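Local coordinates for protein D-alanyl-D-alanine carboxypeptidase (Streptococcus pneumoniae R6, PDB 1XP4) that probably removes the C-terminal D-alanine from peptidoglycan precursors, as a penicillin-binding protein and serine carboxypeptidase of the S11 family, at residues Ile42-Thr47 and Val102-Ser107. Residues are numbered along the deposited sequence; the frame is centred on the assembly and turned at random.
Sequences ITKLIT and VSSANS
Lys44 reaches across from the first turn of helix 44-57 and puts its NZ between Asn106 and Ser104. Ser104 lies in the short link just after helix 93-103, and Asn106 opens helix 106-117, with Ala105 at its N-cap. Lys44 NZ gives a firm hydrogen bond of 2.7 Å to Asn106 OD1, bent to 147° at the oxygen and tilted 33° from the carbonyl plane. The bond from Lys44 NZ to Ser104 OG, at 3.3 Å, is weak. The lysine chain runs extended as far as CE and then bends at its last torsion (chi4 70°), which brings NZ up to Asn106 OD1; the two side chains cross at about a right angle. Contact is concentrated at this buried end, where Lys44 CE lies 3.4 Å from both Ser104 O and Asn106 OD1. It thins back along the chain, Lys44 CD being 4.0 Å from Ser104 OG, and the backbones stay apart, with 7.8 Å between the alpha carbons of Lys44 and Ser104; the segments bury just 139 Å² between them.

Ser104 takes a positive phi as helix 93-103 ends, and its OG, held trans to the backbone N, has its strongest partner in Ser41 OG. It also makes weak bonds to Lys224 NZ on strand 220-228 and to a bound sulfate, probably from the crystallisation liquor; such ions often mark a binding pocket. Lys44 NZ has further partners in Ser41 OG and Thr145 O.

This is the SxxK and SxN pairing of penicillin-binding proteins, with Lys224 in the KTG motif. Ser41 is the predicted acyl-ester nucleophile and Lys44 the predicted proton acceptor; the hydrogen bonds linking them with Ser104, also predicted catalytic, are consistent with proton transfer among the three, and the Asn106 bond probably helps position the lysine.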
loop_
_atom_site.group_PDB
_atom_site.type_symbol
_atom_site.label_atom_id
_atom_site.label_comp_id
_atom_site.label_asym_id
_atom_site.label_seq_id
_atom_site.Cartn_x
_atom_site.Cartn_y
_atom_site.Cartn_z
ATOM N N ILE A 42 10.864 -4.677 -2.495
ATOM C CA ILE A 42 9.593 -3.983 -2.348
ATOM C C ILE A 42 8.679 -4.606 -3.398
ATOM O O ILE A 42 7.456 -4.536 -3.312
ATOM C CB ILE A 42 9.753 -2.459 -2.578
ATOM C CG1 ILE A 42 10.504 -1.841 -1.391
ATOM C CG2 ILE A 42 8.398 -1.793 -2.719
ATOM C CD1 ILE A 42 10.718 -0.341 -1.508
ATOM N N THR A 43 9.303 -5.258 -4.367
ATOM C CA THR A 43 8.603 -5.929 -5.453
ATOM C C THR A 43 7.551 -6.920 -4.953
ATOM O O THR A 43 6.469 -7.054 -5.535
ATOM C CB THR A 43 9.616 -6.694 -6.351
ATOM O OG1 THR A 43 10.499 -5.758 -6.988
ATOM C CG2 THR A 43 8.890 -7.512 -7.411
ATOM N N LYS A 44 7.875 -7.613 -3.871
ATOM C CA LYS A 44 6.981 -8.607 -3.301
ATOM C C LYS A 44 5.580 -8.101 -2.935
ATOM O O LYS A 44 4.699 -8.896 -2.610
ATOM C CB LYS A 44 7.652 -9.246 -2.088
ATOM C CG LYS A 44 8.957 -9.958 -2.427
ATOM C CD LYS A 44 9.566 -10.628 -1.204
ATOM C CE LYS A 44 10.773 -11.495 -1.562
ATOM N NZ LYS A 44 11.957 -10.698 -1.989
ATOM N N LEU A 45 5.360 -6.792 -2.988
ATOM C CA LEU A 45 4.046 -6.264 -2.670
ATOM C C LEU A 45 3.126 -6.537 -3.844
ATOM O O LEU A 45 1.972 -6.957 -3.678
ATOM C CB LEU A 45 4.110 -4.763 -2.407
ATOM C CG LEU A 45 4.891 -4.318 -1.169
ATOM C CD1 LEU A 45 4.790 -2.806 -1.035
ATOM C CD2 LEU A 45 4.340 -5.013 0.078
ATOM N N ILE A 46 3.632 -6.293 -5.046
ATOM C CA ILE A 46 2.824 -6.541 -6.222
ATOM C C ILE A 46 2.525 -8.037 -6.214
ATOM O O ILE A 46 1.394 -8.456 -6.447
ATOM C CB ILE A 46 3.576 -6.163 -7.506
ATOM C CG1 ILE A 46 4.212 -4.776 -7.354
ATOM C CG2 ILE A 46 2.604 -6.150 -8.678
ATOM C CD1 ILE A 46 5.190 -4.422 -8.458
ATOM N N THR A 47 3.547 -8.834 -5.911
ATOM C CA THR A 47 3.418 -10.292 -5.853
ATOM C C THR A 47 2.309 -10.722 -4.906
ATOM O O THR A 47 1.403 -11.475 -5.273
ATOM C CB THR A 47 4.728 -10.949 -5.371
ATOM O OG1 THR A 47 5.768 -10.712 -6.332
ATOM C CG2 THR A 47 4.536 -12.445 -5.187
ATOM N N VAL A 102 7.411 -11.136 5.960
ATOM C CA VAL A 102 8.181 -10.924 7.178
ATOM C C VAL A 102 9.695 -11.065 7.026
ATOM O O VAL A 102 10.455 -10.265 7.575
ATOM C CB VAL A 102 7.711 -11.886 8.283
ATOM C CG1 VAL A 102 8.533 -11.670 9.543
ATOM C CG2 VAL A 102 6.228 -11.671 8.557
ATOM N N SER A 103 10.130 -12.075 6.280
ATOM C CA SER A 103 11.555 -12.317 6.098
ATOM C C SER A 103 12.069 -12.053 4.682
ATOM O O SER A 103 13.262 -12.198 4.405
ATOM C CB SER A 103 11.864 -13.755 6.491
ATOM O OG SER A 103 11.293 -14.037 7.752
ATOM N N SER A 104 11.169 -11.674 3.786
ATOM C CA SER A 104 11.546 -11.395 2.412
ATOM C C SER A 104 12.159 -12.626 1.736
ATOM O O SER A 104 12.994 -12.504 0.834
ATOM C CB SER A 104 12.535 -10.222 2.371
ATOM O OG SER A 104 12.696 -9.726 1.046
ATOM N N ALA A 105 11.744 -13.811 2.172
ATOM C CA ALA A 105 12.238 -15.058 1.583
ATOM C C ALA A 105 11.859 -15.115 0.101
ATOM O O ALA A 105 10.672 -15.126 -0.244
ATOM C CB ALA A 105 11.638 -16.248 2.314
ATOM N N ASN A 106 12.860 -15.164 -0.774
ATOM C CA ASN A 106 12.599 -15.201 -2.215
ATOM C C ASN A 106 11.980 -16.514 -2.700
ATOM O O ASN A 106 11.141 -16.511 -3.603
ATOM C CB ASN A 106 13.883 -14.904 -2.997
ATOM C CG ASN A 106 14.414 -13.503 -2.732
ATOM O OD1 ASN A 106 13.717 -12.514 -2.960
ATOM N ND2 ASN A 106 15.652 -13.414 -2.249
ATOM N N SER A 107 12.389 -17.633 -2.113
ATOM C CA SER A 107 11.820 -18.910 -2.514
ATOM C C SER A 107 10.361 -18.981 -2.106
ATOM O O SER A 107 9.582 -19.725 -2.695
ATOM C CB SER A 107 12.604 -20.059 -1.908
ATOM O OG SER A 107 13.837 -20.192 -2.595
#